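Local coordinates for protein CurD (Moorea producens 3L, PDB 5KP7) that probably acts as a hydroxymethylglutaryl-CoA synthase-like acyltransferase of the thiolase-like superfamily and binds 4'-phosphopantetheine, at residues A[36-44]-A[63-73]; A[419-429]-A[435-443]. The protein carries 3 engineered substitutions. All coordinates share one frame; numbering follows the deposited sequence. Where two conformers were deposited one is given.

Contact 1 (A[36-44]-A[63-73])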
loop_
_atom_site.group_PDB
_atom_site.type_symbol
_atom_site.label_atom_id
_atom_site.label_comp_id
_atom_site.label_asym_id
_atom_site.label_seq_id
_atom_site.Cartn_x
_atom_site.Cartn_y
_atom_site.Cartn_z
ATOM N N TYR A 36 -3.130 9.814 8.539
ATOM C CA TYR A 36 -3.119 9.336 9.915
ATOM C C TYR A 36 -2.417 7.994 9.925
ATOM O O TYR A 36 -2.926 7.038 9.339
ATOM C CB TYR A 36 -4.517 9.238 10.498
ATOM C CG TYR A 36 -4.554 8.693 11.913
ATOM C CD1 TYR A 36 -3.898 9.347 12.959
ATOM C CD2 TYR A 36 -5.221 7.523 12.218
ATOM C CE1 TYR A 36 -3.926 8.851 14.254
ATOM C CE2 TYR A 36 -5.255 7.027 13.521
ATOM C CZ TYR A 36 -4.596 7.695 14.539
ATOM O OH TYR A 36 -4.620 7.253 15.857
ATOM N N GLY A 37 -1.259 7.948 10.585
ATOM C CA GLY A 37 -0.427 6.745 10.633
ATOM C C GLY A 37 -0.520 5.973 11.931
ATOM O O GLY A 37 0.417 5.244 12.296
ATOM N N GLY A 38 -1.632 6.154 12.627
ATOM C CA GLY A 38 -1.955 5.420 13.849
ATOM C C GLY A 38 -1.430 6.082 15.095
ATOM O O GLY A 38 -0.719 7.100 15.036
ATOM N N ALA A 39 -1.807 5.517 16.238
ATOM C CA ALA A 39 -1.385 6.035 17.536
ATOM C C ALA A 39 -0.222 5.244 18.152
ATOM O O ALA A 39 0.408 5.692 19.126
ATOM C CB ALA A 39 -2.573 6.034 18.483
ATOM N N ALA A 40 0.026 4.054 17.608
ATOM C CA ALA A 40 1.005 3.147 18.159
ATOM C C ALA A 40 1.640 2.374 17.023
ATOM O O ALA A 40 1.030 2.190 15.956
ATOM C CB ALA A 40 0.341 2.189 19.128
ATOM N N GLN A 41 2.865 1.922 17.256
ATOM C CA GLN A 41 3.579 1.133 16.267
ATOM C C GLN A 41 4.440 0.070 16.946
ATOM O O GLN A 41 4.778 0.206 18.109
ATOM C CB GLN A 41 4.430 2.051 15.387
ATOM C CG GLN A 41 5.464 2.912 16.104
ATOM C CD GLN A 41 6.800 2.220 16.386
ATOM O OE1 GLN A 41 7.062 1.113 15.886
ATOM N NE2 GLN A 41 7.648 2.855 17.171
ATOM N N LEU A 42 4.755 -0.985 16.200
ATOM C CA LEU A 42 5.668 -2.048 16.626
ATOM C C LEU A 42 6.899 -2.029 15.739
ATOM O O LEU A 42 6.798 -2.109 14.502
ATOM C CB LEU A 42 5.031 -3.417 16.474
ATOM C CG LEU A 42 5.900 -4.608 16.899
ATOM C CD1 LEU A 42 6.131 -4.565 18.398
ATOM C CD2 LEU A 42 5.223 -5.899 16.471
ATOM N N GLU A 43 8.052 -2.009 16.389
ATOM C CA GLU A 43 9.349 -2.081 15.702
ATOM C C GLU A 43 9.590 -3.524 15.305
ATOM O O GLU A 43 9.527 -4.402 16.140
ATOM C CB GLU A 43 10.446 -1.523 16.613
ATOM C CG GLU A 43 10.326 -0.002 16.761
ATOM C CD GLU A 43 11.057 0.589 17.953
ATOM O OE1 GLU A 43 12.050 0.008 18.432
ATOM O OE2 GLU A 43 10.636 1.685 18.409
ATOM N N LEU A 44 9.804 -3.775 14.020
ATOM C CA LEU A 44 9.855 -5.157 13.547
ATOM C C LEU A 44 11.062 -5.942 14.070
ATOM O O LEU A 44 10.963 -7.146 14.200
ATOM C CB LEU A 44 9.728 -5.237 12.032
ATOM C CG LEU A 44 8.328 -4.805 11.577
ATOM C CD1 LEU A 44 8.331 -4.718 10.070
ATOM C CD2 LEU A 44 7.222 -5.725 12.085
ATOM N N MET A 63 11.856 -3.268 5.770
ATOM C CA MET A 63 10.769 -3.056 6.704
ATOM C C MET A 63 11.346 -2.578 8.037
ATOM O O MET A 63 12.407 -3.057 8.451
ATOM C CB MET A 63 9.972 -4.349 6.884
ATOM C CG MET A 63 9.424 -4.888 5.556
ATOM S SD MET A 63 9.025 -6.666 5.540
ATOM C CE MET A 63 7.718 -6.606 6.714
ATOM N N LYS A 64 10.687 -1.607 8.672
ATOM C CA LYS A 64 11.189 -1.001 9.914
ATOM C C LYS A 64 10.142 -1.104 11.033
ATOM O O LYS A 64 10.395 -1.687 12.098
ATOM C CB LYS A 64 11.615 0.472 9.710
ATOM C CG LYS A 64 12.842 0.704 8.809
ATOM C CD LYS A 64 13.220 2.199 8.651
ATOM C CE LYS A 64 14.712 2.415 8.371
ATOM N NZ LYS A 64 15.237 3.795 8.682
ATOM N N GLU A 65 8.976 -0.498 10.787
ATOM C CA GLU A 65 7.898 -0.458 11.777
ATOM C C GLU A 65 6.572 -0.673 11.108
ATOM O O GLU A 65 6.413 -0.361 9.928
ATOM C CB GLU A 65 7.849 0.906 12.464
ATOM C CG GLU A 65 9.102 1.295 13.234
ATOM C CD GLU A 65 9.276 2.788 13.359
ATOM O OE1 GLU A 65 8.404 3.524 12.852
ATOM O OE2 GLU A 65 10.273 3.225 13.977
ATOM N N LYS A 66 5.610 -1.208 11.864
ATOM C CA LYS A 66 4.228 -1.197 11.398
ATOM C C LYS A 66 3.328 -0.479 12.410
ATOM O O LYS A 66 3.478 -0.622 13.622
ATOM C CB LYS A 66 3.706 -2.601 11.103
ATOM C CG LYS A 66 3.606 -3.548 12.286
ATOM C CD LYS A 66 2.755 -4.744 11.900
ATOM C CE LYS A 66 2.648 -5.760 13.019
ATOM N NZ LYS A 66 1.526 -6.687 12.702
ATOM N N ALA A 67 2.395 0.298 11.878
ATOM C CA ALA A 67 1.350 0.883 12.733
ATOM C C ALA A 67 0.401 -0.193 13.175
ATOM O O ALA A 67 0.144 -1.130 12.427
ATOM C CB ALA A 67 0.602 1.962 11.977
ATOM N N VAL A 68 -0.206 -0.029 14.368
ATOM C CA VAL A 68 -1.131 -1.053 14.895
ATOM C C VAL A 68 -2.359 -0.335 15.471
ATOM O O VAL A 68 -2.186 0.528 16.309
ATOM C CB VAL A 68 -0.463 -1.885 15.998
ATOM C CG1 VAL A 68 -1.385 -2.990 16.479
ATOM C CG2 VAL A 68 0.832 -2.499 15.470
ATOM N N SER A 69 -3.531 -0.674 14.964
ATOM C CA SER A 69 -4.804 -0.083 15.477
ATOM C C SER A 69 -5.101 -0.618 16.882
ATOM O O SER A 69 -5.072 -1.856 17.103
ATOM C CB SER A 69 -5.930 -0.494 14.585
ATOM O OG SER A 69 -7.186 0.082 14.943
ATOM N N LEU A 70 -5.471 0.288 17.795
ATOM C CA LEU A 70 -5.979 -0.112 19.119
ATOM C C LEU A 70 -7.408 -0.630 19.011
ATOM O O LEU A 70 -8.085 -0.383 18.028
ATOM C CB LEU A 70 -5.921 1.078 20.081
ATOM C CG LEU A 70 -4.585 1.501 20.693
ATOM C CD1 LEU A 70 -4.202 0.506 21.787
ATOM C CD2 LEU A 70 -3.468 1.597 19.696
ATOM N N PRO A 71 -7.902 -1.345 20.050
ATOM C CA PRO A 71 -9.305 -1.833 20.004
ATOM C C PRO A 71 -10.355 -0.724 19.936
ATOM O O PRO A 71 -11.420 -0.911 19.346
ATOM C CB PRO A 71 -9.421 -2.710 21.265
ATOM C CG PRO A 71 -8.021 -3.142 21.520
ATOM C CD PRO A 71 -7.136 -1.965 21.162
ATOM N N TYR A 72 -9.980 0.464 20.416
ATOM C CA TYR A 72 -10.833 1.626 20.359
ATOM C C TYR A 72 -10.538 2.490 19.141
ATOM O O TYR A 72 -10.753 3.709 19.157
ATOM C CB TYR A 72 -10.757 2.405 21.688
ATOM C CG TYR A 72 -9.360 2.683 22.192
ATOM C CD1 TYR A 72 -8.564 3.685 21.612
ATOM C CD2 TYR A 72 -8.790 1.917 23.221
ATOM C CE1 TYR A 72 -7.280 3.934 22.087
ATOM C CE2 TYR A 72 -7.509 2.166 23.676
ATOM C CZ TYR A 72 -6.769 3.169 23.109
ATOM O OH TYR A 72 -5.503 3.406 23.595
ATOM N N GLU A 73 -10.059 1.862 18.059
ATOM C CA GLU A 73 -9.965 2.513 16.769
ATOM C C GLU A 73 -10.485 1.541 15.729
ATOM O O GLU A 73 -10.477 0.305 15.932
ATOM C CB GLU A 73 -8.517 2.868 16.442
ATOM C CG GLU A 73 -7.862 3.809 17.450
ATOM C CD GLU A 73 -6.462 4.151 17.010
ATOM O OE1 GLU A 73 -5.559 3.288 17.210
ATOM O OE2 GLU A 73 -6.258 5.271 16.424
HETATM O O HOH W 1 -3.220 3.158 16.092
#
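Residues 40-43 and 65-67 pair as neighbouring antiparallel strands of a small three-stranded sheet, largely buried beside the 4'-phosphopantetheine pocket. Lys66 sits opposite Leu42 in a hydrogen-bonded pair, with Leu42 N to Lys66 O at 2.9 Å. The pairing continues beyond it on both sides, through Val68 N to Ala40 O and Leu44 N to Lys64 O. Gln41, Glu43, Glu65 and Ala67 share one face of the sheet. There the Gln41 amide stacks on the Glu65 carboxylate, their planes 26° apart, with OE1 of Gln41 3.4 Å from CG of Glu65. A bend at chi2 (84°) folds the glutamine amide over its neighbour. Glu43 runs alongside Glu65, and the OE2 of Glu43 is hydrogen-bonded to Ser385 OG.

Helices 44-50 and 56-60 make up most of the connection between the two strands, so this is not a tight hairpin. Both strands belong to the family's N-terminal region, whereas strand 384-385, from much later in the chain, joins on the other side of 40-43. Leu44 CD1 rests 3.6 Å from Met63 CB, and Met63 in turn touches the bound 4'-phosphopantetheine.

At the opposite end, three bonds hold the Glu73 carboxylate and fix its rotation. Glu73 OE2 accepts Tyr36 OH at 2.6 Å on its syn lone pair, with ring and carboxylate nearly perpendicular (77°). The other oxygen, OE1, accepts Leu70 N at 3.1 Å through its anti lone pair, within the type I turn 70-73, and also a water. That water, accepting from Ala39 N and donating to Val68 O, ties both segments together.

Contact 2 (A[419-429]-A[435-443]). With SO4 (sulfate ion), chain C.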
loop_
_atom_site.group_PDB
_atom_site.type_symbol
_atom_site.label_atom_id
_atom_site.label_comp_id
_atom_site.label_asym_id
_atom_site.label_seq_id
_atom_site.Cartn_x
_atom_site.Cartn_y
_atom_site.Cartn_z
ATOM N N TRP A 419 -2.837 5.741 26.021
ATOM C CA TRP A 419 -3.861 6.760 26.144
ATOM C C TRP A 419 -3.269 8.147 26.377
ATOM O O TRP A 419 -3.738 9.129 25.791
ATOM C CB TRP A 419 -4.858 6.424 27.261
ATOM C CG TRP A 419 -6.057 7.297 27.192
ATOM C CD1 TRP A 419 -6.357 8.342 27.999
ATOM C CD2 TRP A 419 -7.086 7.239 26.211
ATOM N NE1 TRP A 419 -7.537 8.909 27.628
ATOM C CE2 TRP A 419 -8.003 8.265 26.515
ATOM C CE3 TRP A 419 -7.337 6.402 25.117
ATOM C CZ2 TRP A 419 -9.153 8.481 25.774
ATOM C CZ3 TRP A 419 -8.476 6.617 24.373
ATOM C CH2 TRP A 419 -9.373 7.650 24.707
ATOM N N LYS A 420 -2.231 8.211 27.208
ATOM C CA LYS A 420 -1.563 9.483 27.508
ATOM C C LYS A 420 -1.056 10.174 26.235
ATOM O O LYS A 420 -1.065 11.399 26.171
ATOM C CB LYS A 420 -0.444 9.292 28.544
ATOM C CG LYS A 420 -0.112 10.554 29.307
ATOM C CD LYS A 420 0.886 10.283 30.414
ATOM C CE LYS A 420 1.392 11.585 31.019
ATOM N NZ LYS A 420 2.606 11.359 31.837
ATOM N N LYS A 421 -0.653 9.397 25.227
ATOM C CA LYS A 421 -0.244 9.926 23.916
ATOM C C LYS A 421 -1.411 10.464 23.062
ATOM O O LYS A 421 -1.210 11.386 22.280
ATOM C CB LYS A 421 0.496 8.851 23.100
ATOM C CG LYS A 421 1.893 8.503 23.599
ATOM C CD LYS A 421 2.899 9.550 23.156
ATOM C CE LYS A 421 4.290 8.978 23.019
ATOM N NZ LYS A 421 5.149 9.985 22.365
ATOM N N ILE A 422 -2.602 9.884 23.207
ATOM C CA ILE A 422 -3.800 10.252 22.431
ATOM C C ILE A 422 -4.570 11.418 23.072
ATOM O O ILE A 422 -5.007 12.333 22.374
ATOM C CB ILE A 422 -4.739 9.016 22.290
ATOM C CG1 ILE A 422 -4.016 7.897 21.543
ATOM C CG2 ILE A 422 -6.033 9.343 21.544
ATOM C CD1 ILE A 422 -4.785 6.590 21.512
ATOM N N ALA A 423 -4.745 11.375 24.391
ATOM C CA ALA A 423 -5.639 12.305 25.102
ATOM C C ALA A 423 -5.175 13.741 24.957
ATOM O O ALA A 423 -4.020 14.045 25.249
ATOM C CB ALA A 423 -5.721 11.946 26.589
ATOM N N GLY A 424 -6.085 14.626 24.567
ATOM C CA GLY A 424 -5.782 16.054 24.447
ATOM C C GLY A 424 -5.346 16.461 23.056
ATOM O O GLY A 424 -5.083 17.630 22.822
ATOM N N LYS A 425 -5.299 15.522 22.108
ATOM C CA LYS A 425 -4.843 15.840 20.753
ATOM C C LYS A 425 -5.957 16.073 19.741
ATOM O O LYS A 425 -5.676 16.353 18.601
ATOM C CB LYS A 425 -3.923 14.746 20.254
ATOM C CG LYS A 425 -2.594 14.723 20.995
ATOM C CD LYS A 425 -1.612 13.840 20.244
ATOM C CE LYS A 425 -0.189 14.002 20.748
ATOM N NZ LYS A 425 -0.071 14.169 22.223
ATOM N N GLY A 426 -7.212 15.957 20.145
ATOM C CA GLY A 426 -8.318 16.135 19.228
ATOM C C GLY A 426 -8.442 14.976 18.247
ATOM O O GLY A 426 -8.695 15.191 17.074
ATOM N N ARG A 427 -8.287 13.771 18.792
ATOM C CA ARG A 427 -8.361 12.499 18.056
ATOM C C ARG A 427 -9.732 11.890 18.188
ATOM O O ARG A 427 -10.292 11.891 19.296
ATOM C CB ARG A 427 -7.408 11.488 18.690
ATOM C CG ARG A 427 -5.945 11.780 18.496
ATOM C CD ARG A 427 -5.424 11.192 17.197
ATOM N NE ARG A 427 -4.013 11.454 17.145
ATOM C CZ ARG A 427 -3.068 10.607 17.535
ATOM N NH1 ARG A 427 -3.380 9.384 17.939
ATOM N NH2 ARG A 427 -1.808 10.986 17.486
ATOM N N LEU A 428 -10.251 11.309 17.108
ATOM C CA LEU A 428 -11.442 10.511 17.211
ATOM C C LEU A 428 -11.075 9.059 17.570
ATOM O O LEU A 428 -10.132 8.470 16.999
ATOM C CB LEU A 428 -12.258 10.572 15.912
ATOM C CG LEU A 428 -13.713 10.134 16.066
ATOM C CD1 LEU A 428 -14.518 11.226 16.754
ATOM C CD2 LEU A 428 -14.332 9.727 14.750
ATOM N N VAL A 429 -11.850 8.494 18.487
ATOM C CA VAL A 429 -11.749 7.088 18.864
ATOM C C VAL A 429 -13.137 6.434 18.826
ATOM O O VAL A 429 -14.177 7.129 18.895
ATOM C CB VAL A 429 -11.063 6.859 20.246
ATOM C CG1 VAL A 429 -9.641 7.379 20.225
ATOM C CG2 VAL A 429 -11.846 7.482 21.366
ATOM N N GLU A 435 -26.081 -1.958 19.684
ATOM C CA GLU A 435 -27.008 -2.508 18.692
ATOM C C GLU A 435 -26.538 -2.213 17.264
ATOM O O GLU A 435 -27.282 -1.712 16.423
ATOM C CB GLU A 435 -28.447 -2.024 18.947
ATOM C CG GLU A 435 -28.971 -2.463 20.309
ATOM C CD GLU A 435 -29.011 -3.982 20.441
ATOM O OE1 GLU A 435 -29.760 -4.601 19.676
ATOM O OE2 GLU A 435 -28.333 -4.547 21.337
ATOM N N PHE A 436 -25.272 -2.569 17.030
ATOM C CA PHE A 436 -24.552 -2.368 15.754
ATOM C C PHE A 436 -24.214 -0.930 15.403
ATOM O O PHE A 436 -23.441 -0.720 14.443
ATOM C CB PHE A 436 -25.287 -3.021 14.572
ATOM C CG PHE A 436 -25.602 -4.465 14.763
ATOM C CD1 PHE A 436 -24.588 -5.405 14.837
ATOM C CD2 PHE A 436 -26.918 -4.907 14.833
ATOM C CE1 PHE A 436 -24.886 -6.743 14.985
ATOM C CE2 PHE A 436 -27.218 -6.252 14.947
ATOM C CZ PHE A 436 -26.202 -7.174 15.034
ATOM N N HIS A 437 -24.704 0.054 16.149
ATOM C CA HIS A 437 -24.417 1.460 15.866
ATOM C C HIS A 437 -23.104 1.840 16.500
ATOM O O HIS A 437 -22.933 1.696 17.727
ATOM C CB HIS A 437 -25.524 2.364 16.427
ATOM C CG HIS A 437 -25.439 3.786 15.959
ATOM N ND1 HIS A 437 -25.964 4.834 16.688
ATOM C CD2 HIS A 437 -24.968 4.332 14.816
ATOM C CE1 HIS A 437 -25.794 5.972 16.028
ATOM N NE2 HIS A 437 -25.207 5.692 14.882
ATOM N N ARG A 438 -22.151 2.284 15.680
ATOM C CA ARG A 438 -20.833 2.670 16.208
ATOM C C ARG A 438 -20.889 4.093 16.714
ATOM O O ARG A 438 -21.417 4.988 16.044
ATOM C CB ARG A 438 -19.743 2.483 15.153
ATOM C CG ARG A 438 -19.684 1.068 14.659
ATOM C CD ARG A 438 -18.320 0.662 14.117
ATOM N NE ARG A 438 -18.328 -0.781 13.843
ATOM C CZ ARG A 438 -17.268 -1.552 13.792
ATOM N NH1 ARG A 438 -16.048 -1.063 13.989
ATOM N NH2 ARG A 438 -17.431 -2.860 13.561
ATOM N N LYS A 439 -20.363 4.289 17.918
ATOM C CA LYS A 439 -20.332 5.597 18.567
ATOM C C LYS A 439 -18.882 5.990 18.728
ATOM O O LYS A 439 -18.087 5.196 19.250
ATOM C CB LYS A 439 -20.983 5.534 19.928
ATOM C CG LYS A 439 -22.229 4.684 20.005
ATOM C CD LYS A 439 -23.486 5.197 19.363
ATOM C CE LYS A 439 -24.641 4.265 19.821
ATOM N NZ LYS A 439 -26.116 4.580 19.652
ATOM N N TYR A 440 -18.577 7.222 18.333
ATOM C CA TYR A 440 -17.227 7.760 18.375
ATOM C C TYR A 440 -17.143 8.974 19.290
ATOM O O TYR A 440 -18.171 9.634 19.583
ATOM C CB TYR A 440 -16.719 8.088 16.957
ATOM C CG TYR A 440 -16.769 6.897 16.038
ATOM C CD1 TYR A 440 -17.926 6.578 15.353
ATOM C CD2 TYR A 440 -15.654 6.027 15.889
ATOM C CE1 TYR A 440 -17.983 5.462 14.529
ATOM C CE2 TYR A 440 -15.704 4.913 15.057
ATOM C CZ TYR A 440 -16.866 4.626 14.383
ATOM O OH TYR A 440 -16.933 3.517 13.589
ATOM N N GLU A 441 -15.932 9.267 19.748
ATOM C CA GLU A 441 -15.693 10.362 20.716
ATOM C C GLU A 441 -14.402 11.083 20.341
ATOM O O GLU A 441 -13.408 10.450 20.001
ATOM C CB GLU A 441 -15.553 9.778 22.142
ATOM C CG GLU A 441 -15.394 10.780 23.239
ATOM C CD GLU A 441 -15.398 10.178 24.642
ATOM O OE1 GLU A 441 -15.461 8.938 24.824
ATOM O OE2 GLU A 441 -15.307 10.984 25.571
ATOM N N TRP A 442 -14.425 12.413 20.474
ATOM C CA TRP A 442 -13.240 13.233 20.347
ATOM C C TRP A 442 -12.553 13.269 21.704
ATOM O O TRP A 442 -13.172 13.640 22.705
ATOM C CB TRP A 442 -13.630 14.635 19.910
ATOM C CG TRP A 442 -14.249 14.710 18.564
ATOM C CD1 TRP A 442 -15.569 14.889 18.281
ATOM C CD2 TRP A 442 -13.572 14.657 17.311
ATOM N NE1 TRP A 442 -15.757 14.922 16.933
ATOM C CE2 TRP A 442 -14.552 14.786 16.305
ATOM C CE3 TRP A 442 -12.238 14.481 16.932
ATOM C CZ2 TRP A 442 -14.233 14.786 14.954
ATOM C CZ3 TRP A 442 -11.926 14.486 15.584
ATOM C CH2 TRP A 442 -12.935 14.626 14.607
ATOM N N VAL A 443 -11.288 12.913 21.756
ATOM C CA VAL A 443 -10.559 12.836 23.025
ATOM C C VAL A 443 -9.269 13.649 22.989
ATOM O O VAL A 443 -8.654 13.893 24.043
ATOM C CB VAL A 443 -10.305 11.373 23.436
ATOM C CG1 VAL A 443 -11.626 10.634 23.562
ATOM C CG2 VAL A 443 -9.398 10.660 22.441
ATOM O OXT VAL A 443 -8.839 14.105 21.916
HETATM S S SO4 C . -27.638 6.664 22.072
HETATM O O1 SO4 C . -28.233 7.947 22.516
HETATM O O2 SO4 C . -28.569 5.555 22.382
HETATM O O3 SO4 C . -27.395 6.722 20.612
HETATM O O4 SO4 C . -26.351 6.443 22.772
#
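The C-terminal carboxylate of Val443 is gripped by three backbone amides of the loop that follows helix 416-422. Its O accepts Gly424 N at 2.7 Å in an almost straight bond (175° at the hydrogen) that lies on a lone pair. OXT takes Arg427 N at 3.2 Å and, weakly, Gly426 N. The type II turn 422-425 carries the chain out of the helix and brings the amide of Gly424 to the carboxylate; Gly424 and Gly426 both have positive phi.

Next to this clasp, Val443 N donates to Arg427 O, and the pairing runs on as an antiparallel hairpin of strands 428-434 and 437-442, with Val429 and Glu441 exchanging two backbone bonds. The Val443 side chain is lodged among Trp419, Ile422 and Val429: CG2 meets Ile422 CG2 at 3.7 Å, while CG1 reaches Val429 CG2.

Leu428 and Trp442 face the same side of the hairpin. A chi1 of -162° swings CG of Leu428 away from its own N and sets CD1 over the indole five-membered ring of Trp442. This CH-pi contact is 3.6 Å from the centroid and 15° off the normal. The other methyl, CD2 of Leu428, lies against Tyr440 CB at 3.6 Å. Helix 75-89 packs against this face, and its neighbour Asp74 binds the Tyr440 hydroxyl.

Farther along, Lys439 NZ holds a sulfate, probably from the crystallisation liquor, at 2.7 Å from O3, with Lys434 as a second partner. Gathering main-chain N-H groups round the terminal carboxylate probably stabilises its negative charge, and this fastens the last residue of the chain to the loop between helix and hairpin.

In the fold
Contact 1 closes before contact 2 opens, and their centres lie 16 Å apart on the same side of the chain's centre. Each belongs to its own small three-stranded sheet, 40-43 with 65-67 and 384-385 in one, 428-434 with 437-442 and 408-409 in the other. They meet directly: Tyr72 O lies 3.3 Å from Val429 CB. Helix 416-422, whose end belongs to contact 2, also packs on Ala39, Leu70 and Tyr72 of contact 1, and helix 75-89 touches both. The C-terminal hairpin is thus packed against the N-terminal region, near the end of contact 1 remote from Met63, while the 4'-phosphopantetheine pocket lies at the Met63 end; contact 2 stands away from it.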